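Side-chain contacts in alpha-catenin-like protein hmp-1 (Caenorhabditis elegans, PDB 5H5M), which links the cadherin-catenin complex of adherens junctions to actin filaments and is required for cell migration and cell shape changes in the embryo: residues S53-R58 with E245-E250; L111-V116 with L241-A246; L130-E135 with R146-M151. All coordinates share one frame; numbering follows the deposited sequence.

In the fold
Contacts 1 and 2 lie near the centre of the folded chain, about 10 and 6 Å from it, their own centres 8 Å apart, and both use helix 237-260; the centre of contact 3 lies about 23 Å out, with Leu132 and Arg148 partly exposed, and it touches neither. All three are partly buried. Contact 1 is polar, an arginine held by a carboxylate and a histidine where helix 56-80 begins. Contact 2, on helix 92-122, joins a buried valine pair to an arginine at its margin. The two meet where Arg58 packs on Arg113, Ala114 and Val243. Contact 3 binds two successive antiparallel helices by leucines and an arginine, like contact 2 without a hydrogen bond between its segments.

Contact 1 of 3, residues S53-R58 with E245-E250; sequences STRENR and EAHIVE
The guanidinium of Arg55 lies flat on the ring of His247, centres 3.6 Å apart and planes tilted by 20°, with His247 NE2 3.3 Å from Arg55 CZ. Glu250 comes to the edge of the same group: Arg55 NE donates to Glu250 OE2 at 2.9 Å, a nearly straight hydrogen bond (161°) within a salt bridge, OE2 lying close to the guanidinium plane and using its syn lone pair. Arg55 NH2 adds a weak second bond to the same oxygen. With the Arg55 chain extended from CG to NE, its head spans the gap to helix 237-260, so face and edge are held by residues one helical turn apart.

Polar side chains of helix 92-122 position both groups. Asp121 takes Arg55 NH1 in a salt bridge, while His247 is bonded through NE2 to Asp117 and through ND1 to Ser120, which sets the rotation of the ring. Asp117 also pairs with Arg58, in a charged network between helices of the M domain. Arg55 is the N-cap residue of helix 56-80; the contact joins the start of that helix to helix 237-260 across the end of helix 92-122, while helix 345-374 packs against Ile248 and Val249.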
loop_
_atom_site.group_PDB
_atom_site.type_symbol
_atom_site.label_atom_id
_atom_site.label_comp_id
_atom_site.label_asym_id
_atom_site.label_seq_id
_atom_site.Cartn_x
_atom_site.Cartn_y
_atom_site.Cartn_z
ATOM N N SER A 53 -1.068 8.721 8.803
ATOM C CA SER A 53 -0.402 8.257 7.598
ATOM C C SER A 53 -1.451 8.030 6.513
ATOM O O SER A 53 -1.133 7.962 5.325
ATOM C CB SER A 53 0.389 6.976 7.868
ATOM O OG SER A 53 -0.447 5.965 8.404
ATOM N N THR A 54 -2.709 7.921 6.936
ATOM C CA THR A 54 -3.819 7.686 6.016
ATOM C C THR A 54 -4.091 8.927 5.167
ATOM O O THR A 54 -4.050 10.049 5.668
ATOM C CB THR A 54 -5.104 7.278 6.779
ATOM O OG1 THR A 54 -4.859 6.085 7.533
ATOM C CG2 THR A 54 -6.260 7.028 5.817
ATOM N N ARG A 55 -4.359 8.720 3.881
ATOM C CA ARG A 55 -4.630 9.824 2.964
ATOM C C ARG A 55 -6.004 10.444 3.220
ATOM O O ARG A 55 -6.944 9.755 3.621
ATOM C CB ARG A 55 -4.518 9.351 1.511
ATOM C CG ARG A 55 -3.076 9.218 1.009
ATOM C CD ARG A 55 -3.010 8.448 -0.305
ATOM N NE ARG A 55 -1.700 8.534 -0.950
ATOM C CZ ARG A 55 -0.642 7.798 -0.616
ATOM N NH1 ARG A 55 -0.722 6.917 0.374
ATOM N NH2 ARG A 55 0.503 7.945 -1.269
ATOM N N GLU A 56 -6.109 11.747 2.977
ATOM C CA GLU A 56 -7.301 12.515 3.329
ATOM C C GLU A 56 -8.565 12.069 2.598
ATOM O O GLU A 56 -9.620 11.919 3.211
ATOM C CB GLU A 56 -7.061 14.004 3.065
ATOM C CG GLU A 56 -8.264 14.891 3.355
ATOM C CD GLU A 56 -8.657 14.899 4.823
ATOM O OE1 GLU A 56 -7.817 14.542 5.678
ATOM O OE2 GLU A 56 -9.814 15.264 5.124
ATOM N N ASN A 57 -8.459 11.864 1.291
ATOM C CA ASN A 57 -9.624 11.542 0.482
ATOM C C ASN A 57 -10.183 10.152 0.795
ATOM O O ASN A 57 -11.394 9.944 0.753
ATOM C CB ASN A 57 -9.279 11.672 -1.004
ATOM C CG ASN A 57 -10.345 11.082 -1.911
ATOM O OD1 ASN A 57 -10.298 9.902 -2.258
ATOM N ND2 ASN A 57 -11.322 11.900 -2.286
ATOM N N ARG A 58 -9.308 9.211 1.135
ATOM C CA ARG A 58 -9.759 7.875 1.507
ATOM C C ARG A 58 -10.304 7.886 2.934
ATOM O O ARG A 58 -11.210 7.126 3.274
ATOM C CB ARG A 58 -8.624 6.854 1.366
ATOM C CG ARG A 58 -9.105 5.407 1.362
ATOM C CD ARG A 58 -8.177 4.501 0.568
ATOM N NE ARG A 58 -8.591 4.365 -0.825
ATOM C CZ ARG A 58 -7.782 4.515 -1.868
ATOM N NH1 ARG A 58 -6.502 4.804 -1.686
ATOM N NH2 ARG A 58 -8.254 4.370 -3.098
ATOM N N GLU A 245 -1.812 2.661 -9.546
ATOM C CA GLU A 245 -2.098 3.575 -10.645
ATOM C C GLU A 245 -2.443 4.969 -10.124
ATOM O O GLU A 245 -1.973 5.972 -10.656
ATOM C CB GLU A 245 -3.239 3.029 -11.504
ATOM C CG GLU A 245 -3.607 3.894 -12.688
ATOM C CD GLU A 245 -4.786 3.336 -13.464
ATOM O OE1 GLU A 245 -4.872 2.097 -13.611
ATOM O OE2 GLU A 245 -5.628 4.137 -13.922
ATOM N N ALA A 246 -3.257 5.025 -9.076
ATOM C CA ALA A 246 -3.652 6.297 -8.486
ATOM C C ALA A 246 -2.460 7.000 -7.838
ATOM O O ALA A 246 -2.357 8.223 -7.872
ATOM C CB ALA A 246 -4.764 6.085 -7.462
ATOM N N HIS A 247 -1.561 6.219 -7.247
ATOM C CA HIS A 247 -0.404 6.784 -6.565
ATOM C C HIS A 247 0.628 7.319 -7.559
ATOM O O HIS A 247 1.299 8.313 -7.287
ATOM C CB HIS A 247 0.230 5.743 -5.641
ATOM C CG HIS A 247 -0.500 5.561 -4.345
ATOM N ND1 HIS A 247 0.001 4.811 -3.306
ATOM C CD2 HIS A 247 -1.695 6.045 -3.923
ATOM C CE1 HIS A 247 -0.854 4.839 -2.294
ATOM N NE2 HIS A 247 -1.889 5.577 -2.646
ATOM N N ILE A 248 0.751 6.658 -8.706
ATOM C CA ILE A 248 1.629 7.123 -9.776
ATOM C C ILE A 248 1.177 8.499 -10.271
ATOM O O ILE A 248 2.002 9.365 -10.576
ATOM C CB ILE A 248 1.666 6.116 -10.950
ATOM C CG1 ILE A 248 2.460 4.870 -10.553
ATOM C CG2 ILE A 248 2.291 6.738 -12.182
ATOM C CD1 ILE A 248 2.412 3.761 -11.577
ATOM N N VAL A 249 -0.136 8.702 -10.326
ATOM C CA VAL A 249 -0.703 10.001 -10.675
ATOM C C VAL A 249 -0.357 11.049 -9.615
ATOM O O VAL A 249 0.061 12.160 -9.948
ATOM C CB VAL A 249 -2.234 9.920 -10.843
ATOM C CG1 VAL A 249 -2.851 11.317 -10.928
ATOM C CG2 VAL A 249 -2.587 9.090 -12.070
ATOM N N GLU A 250 -0.526 10.687 -8.344
ATOM C CA GLU A 250 -0.147 11.558 -7.227
ATOM C C GLU A 250 1.321 11.969 -7.292
ATOM O O GLU A 250 1.656 13.140 -7.102
ATOM C CB GLU A 250 -0.404 10.870 -5.887
ATOM C CG GLU A 250 -1.857 10.693 -5.508
ATOM C CD GLU A 250 -2.012 10.096 -4.119
ATOM O OE1 GLU A 250 -3.144 9.716 -3.749
ATOM O OE2 GLU A 250 -0.995 10.006 -3.396
#

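Contact 2 of 3, residues L111-V116 with L241-A246; sequences LRRAIV and LAVSEA
Val116 and Val243 form the close-packed part of this contact, CG1 of Val116 lying 3.7 Å from CB of Val243. The same methyl also meets both branches of Val243, with CG2 at 3.8 Å and CG1 at 4.0 Å, so it rests over the fork of the opposing side chain. Val116 CG1 stands anti to the backbone N (chi1 178°), a setting that directs this branch across the interface. CG2 of Val243 reaches one turn back along helix 92-122, settling 4.0 Å from the backbone O of Arg113 and 4.1 Å from Arg113 CB. Both valines are buried, and their side chains meet through methyl and methine carbons alone.

The segments belong to helices 92-122 and 237-260 of the M domain, an all-helical part of this vinculin/alpha-catenin family protein built from four-helix bundles. Their axes approach to 9.9 Å and cross at -56°, much more steeply than neighbouring helices within a four-helix bundle usually do. Such an angle keeps the shared surface short, and the backbones come nearest at the valine pair.

Away from that pair the packing is looser and the residues are partly exposed. Arg113 extends its chain from CG to NE past Val243 and brings its guanidinium over Ala242, whose CB sits 3.8 Å above the plane and offset toward the rim. No hydrogen bond joins the two segments. The charged end is instead held from the start of helix 237-260, where Asp239 forms a salt bridge with Arg113 NE and Asp238 a long, weak ion pair with NH2. Arg58 of helix 56-80 packs against the Arg113 side chain, and Arg370 of helix 345-374 touches Ala242.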
loop_
_atom_site.group_PDB
_atom_site.type_symbol
_atom_site.label_atom_id
_atom_site.label_comp_id
_atom_site.label_asym_id
_atom_site.label_seq_id
_atom_site.Cartn_x
_atom_site.Cartn_y
_atom_site.Cartn_z
ATOM N N LEU A 111 -11.580 0.353 3.255
ATOM C CA LEU A 111 -10.644 -0.052 4.298
ATOM C C LEU A 111 -9.476 -0.837 3.711
ATOM O O LEU A 111 -8.317 -0.589 4.058
ATOM C CB LEU A 111 -11.353 -0.890 5.366
ATOM C CG LEU A 111 -12.449 -0.191 6.177
ATOM C CD1 LEU A 111 -13.308 -1.212 6.902
ATOM C CD2 LEU A 111 -11.848 0.807 7.162
ATOM N N ARG A 112 -9.786 -1.786 2.827
ATOM C CA ARG A 112 -8.759 -2.606 2.195
ATOM C C ARG A 112 -7.765 -1.725 1.451
ATOM O O ARG A 112 -6.556 -1.927 1.538
ATOM C CB ARG A 112 -9.375 -3.630 1.230
ATOM C CG ARG A 112 -10.232 -4.708 1.888
ATOM C CD ARG A 112 -9.445 -5.589 2.854
ATOM N NE ARG A 112 -9.013 -6.841 2.233
ATOM C CZ ARG A 112 -7.803 -7.044 1.723
ATOM N NH1 ARG A 112 -6.894 -6.077 1.765
ATOM N NH2 ARG A 112 -7.501 -8.214 1.174
ATOM N N ARG A 113 -8.285 -0.734 0.733
ATOM C CA ARG A 113 -7.446 0.125 -0.093
ATOM C C ARG A 113 -6.706 1.159 0.748
ATOM O O ARG A 113 -5.701 1.722 0.307
ATOM C CB ARG A 113 -8.285 0.805 -1.177
ATOM C CG ARG A 113 -8.756 -0.168 -2.248
ATOM C CD ARG A 113 -9.459 0.524 -3.404
ATOM N NE ARG A 113 -9.847 -0.437 -4.436
ATOM C CZ ARG A 113 -10.326 -0.104 -5.629
ATOM N NH1 ARG A 113 -10.479 1.173 -5.952
ATOM N NH2 ARG A 113 -10.653 -1.049 -6.502
ATOM N N ALA A 114 -7.199 1.403 1.960
ATOM C CA ALA A 114 -6.480 2.247 2.905
ATOM C C ALA A 114 -5.211 1.528 3.350
ATOM O O ALA A 114 -4.156 2.143 3.510
ATOM C CB ALA A 114 -7.355 2.594 4.106
ATOM N N ILE A 115 -5.324 0.218 3.547
ATOM C CA ILE A 115 -4.172 -0.604 3.893
ATOM C C ILE A 115 -3.217 -0.698 2.697
ATOM O O ILE A 115 -1.997 -0.619 2.856
ATOM C CB ILE A 115 -4.610 -2.018 4.363
ATOM C CG1 ILE A 115 -4.704 -2.070 5.893
ATOM C CG2 ILE A 115 -3.640 -3.086 3.889
ATOM C CD1 ILE A 115 -5.634 -1.040 6.510
ATOM N N VAL A 116 -3.775 -0.839 1.500
ATOM C CA VAL A 116 -2.958 -0.908 0.292
ATOM C C VAL A 116 -2.229 0.417 0.055
ATOM O O VAL A 116 -1.106 0.425 -0.451
ATOM C CB VAL A 116 -3.804 -1.285 -0.939
ATOM C CG1 VAL A 116 -2.955 -1.300 -2.195
ATOM C CG2 VAL A 116 -4.444 -2.647 -0.729
ATOM N N LEU A 241 -3.254 -2.798 -7.846
ATOM C CA LEU A 241 -3.053 -2.149 -9.133
ATOM C C LEU A 241 -3.816 -0.831 -9.225
ATOM O O LEU A 241 -3.337 0.126 -9.834
ATOM C CB LEU A 241 -3.470 -3.082 -10.271
ATOM C CG LEU A 241 -2.657 -4.372 -10.404
ATOM C CD1 LEU A 241 -3.053 -5.113 -11.662
ATOM C CD2 LEU A 241 -1.160 -4.088 -10.396
ATOM N N ALA A 242 -5.000 -0.782 -8.618
ATOM C CA ALA A 242 -5.822 0.426 -8.648
ATOM C C ALA A 242 -5.182 1.541 -7.826
ATOM O O ALA A 242 -5.166 2.701 -8.238
ATOM C CB ALA A 242 -7.230 0.129 -8.142
ATOM N N VAL A 243 -4.654 1.180 -6.661
ATOM C CA VAL A 243 -3.963 2.132 -5.801
ATOM C C VAL A 243 -2.616 2.534 -6.407
ATOM O O VAL A 243 -2.251 3.711 -6.391
ATOM C CB VAL A 243 -3.754 1.557 -4.382
ATOM C CG1 VAL A 243 -2.786 2.413 -3.584
ATOM C CG2 VAL A 243 -5.087 1.436 -3.655
ATOM N N SER A 244 -1.890 1.560 -6.950
ATOM C CA SER A 244 -0.614 1.835 -7.612
ATOM C C SER A 244 -0.785 2.858 -8.728
ATOM O O SER A 244 -0.010 3.809 -8.836
ATOM C CB SER A 244 0.001 0.554 -8.179
ATOM O OG SER A 244 0.485 -0.285 -7.147
ATOM N N GLU A 245 -1.812 2.661 -9.546
ATOM C CA GLU A 245 -2.098 3.575 -10.645
ATOM C C GLU A 245 -2.443 4.969 -10.124
ATOM O O GLU A 245 -1.973 5.972 -10.656
ATOM C CB GLU A 245 -3.239 3.029 -11.504
ATOM C CG GLU A 245 -3.607 3.894 -12.688
ATOM C CD GLU A 245 -4.786 3.336 -13.464
ATOM O OE1 GLU A 245 -4.872 2.097 -13.611
ATOM O OE2 GLU A 245 -5.628 4.137 -13.922
ATOM N N ALA A 246 -3.257 5.025 -9.076
ATOM C CA ALA A 246 -3.652 6.297 -8.486
ATOM C C ALA A 246 -2.460 7.000 -7.838
ATOM O O ALA A 246 -2.357 8.223 -7.872
ATOM C CB ALA A 246 -4.764 6.085 -7.462
#

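Contact 3 of 3, residues L130-E135 with R146-M151; sequences LILLIE and RYRSKM
Leu132 sets its CD1 methyl over the centre of the Arg148 guanidinium, 3.5 Å above the plane. The edge of the Tyr147 ring, through CE2, stands against the opposite face, 3.8 Å from its plane, so the flat group is held between a methyl and an aromatic edge from its own helix. The Arg148 chain bends at chi2 (-56°), which carries its outer half across Leu132: CD lies 3.9 Å from Leu132 CB. Nearer the backbone, Arg148 CB rests against CA of Leu133 at 3.7 Å, the place where the two backbones come nearest.

The segments lie on helices 128-137 and 142-166, consecutive in the chain and joined by a short connection. They run antiparallel, 157° between directions and 8.6 Å between axes, forming a helical hairpin within the all-helical M domain.

Leu133 occupies the more buried side of this hairpin. With chi1 at 177° its branch trails opposite the main-chain N, and CD1 swings over the neighbouring helix, where it meets the backbone N of Ser149 at 3.5 Å and, less closely, Arg148 CB. Ala197 of helix 173-202 and Phe152 farther along helix 142-166 also touch Leu133, while Ala194 packs on Ser149. With a serine in place of Arg148, the CD1 methyl of Leu132 would probably lose the flat surface beneath it and the Tyr147 ring would be freer to turn. Leu130 and Ile134 point away from residues 146-151 and pack on helix 207-233, Leu130 also meeting Phe152.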
loop_
_atom_site.group_PDB
_atom_site.type_symbol
_atom_site.label_atom_id
_atom_site.label_comp_id
_atom_site.label_asym_id
_atom_site.label_seq_id
_atom_site.Cartn_x
_atom_site.Cartn_y
_atom_site.Cartn_z
ATOM N N LEU A 130 18.989 0.511 2.964
ATOM C CA LEU A 130 20.070 -0.271 3.558
ATOM C C LEU A 130 21.335 -0.201 2.708
ATOM O O LEU A 130 22.443 -0.140 3.238
ATOM C CB LEU A 130 19.648 -1.728 3.748
ATOM C CG LEU A 130 20.706 -2.610 4.417
ATOM C CD1 LEU A 130 21.185 -1.971 5.712
ATOM C CD2 LEU A 130 20.175 -4.014 4.674
ATOM N N ILE A 131 21.164 -0.211 1.389
ATOM C CA ILE A 131 22.292 -0.127 0.470
ATOM C C ILE A 131 23.049 1.185 0.649
ATOM O O ILE A 131 24.278 1.195 0.713
ATOM C CB ILE A 131 21.833 -0.265 -0.994
ATOM C CG1 ILE A 131 21.269 -1.663 -1.237
ATOM C CG2 ILE A 131 22.985 0.011 -1.949
ATOM C CD1 ILE A 131 22.228 -2.774 -0.865
ATOM N N LEU A 132 22.313 2.288 0.740
ATOM C CA LEU A 132 22.932 3.590 0.966
ATOM C C LEU A 132 23.641 3.626 2.316
ATOM O O LEU A 132 24.685 4.266 2.461
ATOM C CB LEU A 132 21.891 4.708 0.886
ATOM C CG LEU A 132 21.342 5.013 -0.509
ATOM C CD1 LEU A 132 20.380 6.191 -0.465
ATOM C CD2 LEU A 132 22.476 5.274 -1.494
ATOM N N LEU A 133 23.074 2.934 3.300
ATOM C CA LEU A 133 23.683 2.853 4.623
ATOM C C LEU A 133 25.022 2.126 4.552
ATOM O O LEU A 133 26.039 2.635 5.024
ATOM C CB LEU A 133 22.747 2.148 5.610
ATOM C CG LEU A 133 23.275 1.921 7.028
ATOM C CD1 LEU A 133 23.785 3.214 7.634
ATOM C CD2 LEU A 133 22.200 1.303 7.919
ATOM N N ILE A 134 25.013 0.942 3.948
ATOM C CA ILE A 134 26.208 0.113 3.832
ATOM C C ILE A 134 27.325 0.814 3.061
ATOM O O ILE A 134 28.488 0.765 3.461
ATOM C CB ILE A 134 25.886 -1.231 3.145
ATOM C CG1 ILE A 134 24.867 -2.012 3.971
ATOM C CG2 ILE A 134 27.145 -2.059 2.941
ATOM C CD1 ILE A 134 24.601 -3.404 3.457
ATOM N N GLU A 135 26.966 1.471 1.963
ATOM C CA GLU A 135 27.953 2.138 1.119
ATOM C C GLU A 135 28.615 3.309 1.846
ATOM O O GLU A 135 29.810 3.550 1.683
ATOM C CB GLU A 135 27.309 2.615 -0.186
ATOM C CG GLU A 135 26.866 1.480 -1.100
ATOM C CD GLU A 135 26.358 1.971 -2.444
ATOM O OE1 GLU A 135 26.342 3.201 -2.665
ATOM O OE2 GLU A 135 25.976 1.126 -3.284
ATOM N N ARG A 146 25.398 7.911 9.858
ATOM C CA ARG A 146 24.445 8.251 10.909
ATOM C C ARG A 146 23.133 8.774 10.331
ATOM O O ARG A 146 22.058 8.481 10.857
ATOM C CB ARG A 146 25.050 9.274 11.869
ATOM C CG ARG A 146 26.281 8.753 12.592
ATOM C CD ARG A 146 26.488 9.435 13.929
ATOM N NE ARG A 146 27.697 8.954 14.593
ATOM C CZ ARG A 146 27.760 7.845 15.324
ATOM N NH1 ARG A 146 26.681 7.092 15.488
ATOM N NH2 ARG A 146 28.904 7.485 15.889
ATOM N N TYR A 147 23.222 9.544 9.250
ATOM C CA TYR A 147 22.027 10.000 8.552
ATOM C C TYR A 147 21.279 8.816 7.941
ATOM O O TYR A 147 20.074 8.657 8.147
ATOM C CB TYR A 147 22.376 11.020 7.464
ATOM C CG TYR A 147 21.180 11.433 6.637
ATOM C CD1 TYR A 147 20.188 12.245 7.173
ATOM C CD2 TYR A 147 21.032 10.996 5.327
ATOM C CE1 TYR A 147 19.085 12.616 6.424
ATOM C CE2 TYR A 147 19.933 11.364 4.571
ATOM C CZ TYR A 147 18.963 12.173 5.124
ATOM O OH TYR A 147 17.868 12.542 4.377
ATOM N N ARG A 148 22.001 7.983 7.197
ATOM C CA ARG A 148 21.398 6.821 6.551
ATOM C C ARG A 148 20.938 5.792 7.584
ATOM O O ARG A 148 19.987 5.050 7.343
ATOM C CB ARG A 148 22.379 6.181 5.566
ATOM C CG ARG A 148 22.688 7.042 4.352
ATOM C CD ARG A 148 21.419 7.432 3.615
ATOM N NE ARG A 148 21.685 8.377 2.532
ATOM C CZ ARG A 148 20.743 8.907 1.759
ATOM N NH1 ARG A 148 19.472 8.584 1.947
ATOM N NH2 ARG A 148 21.071 9.760 0.797
ATOM N N SER A 149 21.618 5.748 8.727
ATOM C CA SER A 149 21.194 4.902 9.839
ATOM C C SER A 149 19.814 5.325 10.323
ATOM O O SER A 149 18.923 4.496 10.501
ATOM C CB SER A 149 22.198 4.970 10.994
ATOM O OG SER A 149 21.715 4.284 12.133
ATOM N N LYS A 150 19.652 6.628 10.525
ATOM C CA LYS A 150 18.384 7.192 10.969
ATOM C C LYS A 150 17.272 6.912 9.962
ATOM O O LYS A 150 16.174 6.498 10.335
ATOM C CB LYS A 150 18.533 8.697 11.195
ATOM C CG LYS A 150 17.247 9.411 11.563
ATOM C CD LYS A 150 17.495 10.901 11.754
ATOM C CE LYS A 150 16.206 11.653 12.029
ATOM N NZ LYS A 150 16.449 13.113 12.211
ATOM N N MET A 151 17.563 7.133 8.684
ATOM C CA MET A 151 16.587 6.905 7.625
ATOM C C MET A 151 16.207 5.433 7.517
ATOM O O MET A 151 15.031 5.101 7.367
ATOM C CB MET A 151 17.122 7.409 6.281
ATOM C CG MET A 151 17.418 8.897 6.264
ATOM S SD MET A 151 16.036 9.879 6.884
ATOM C CE MET A 151 14.766 9.475 5.685
#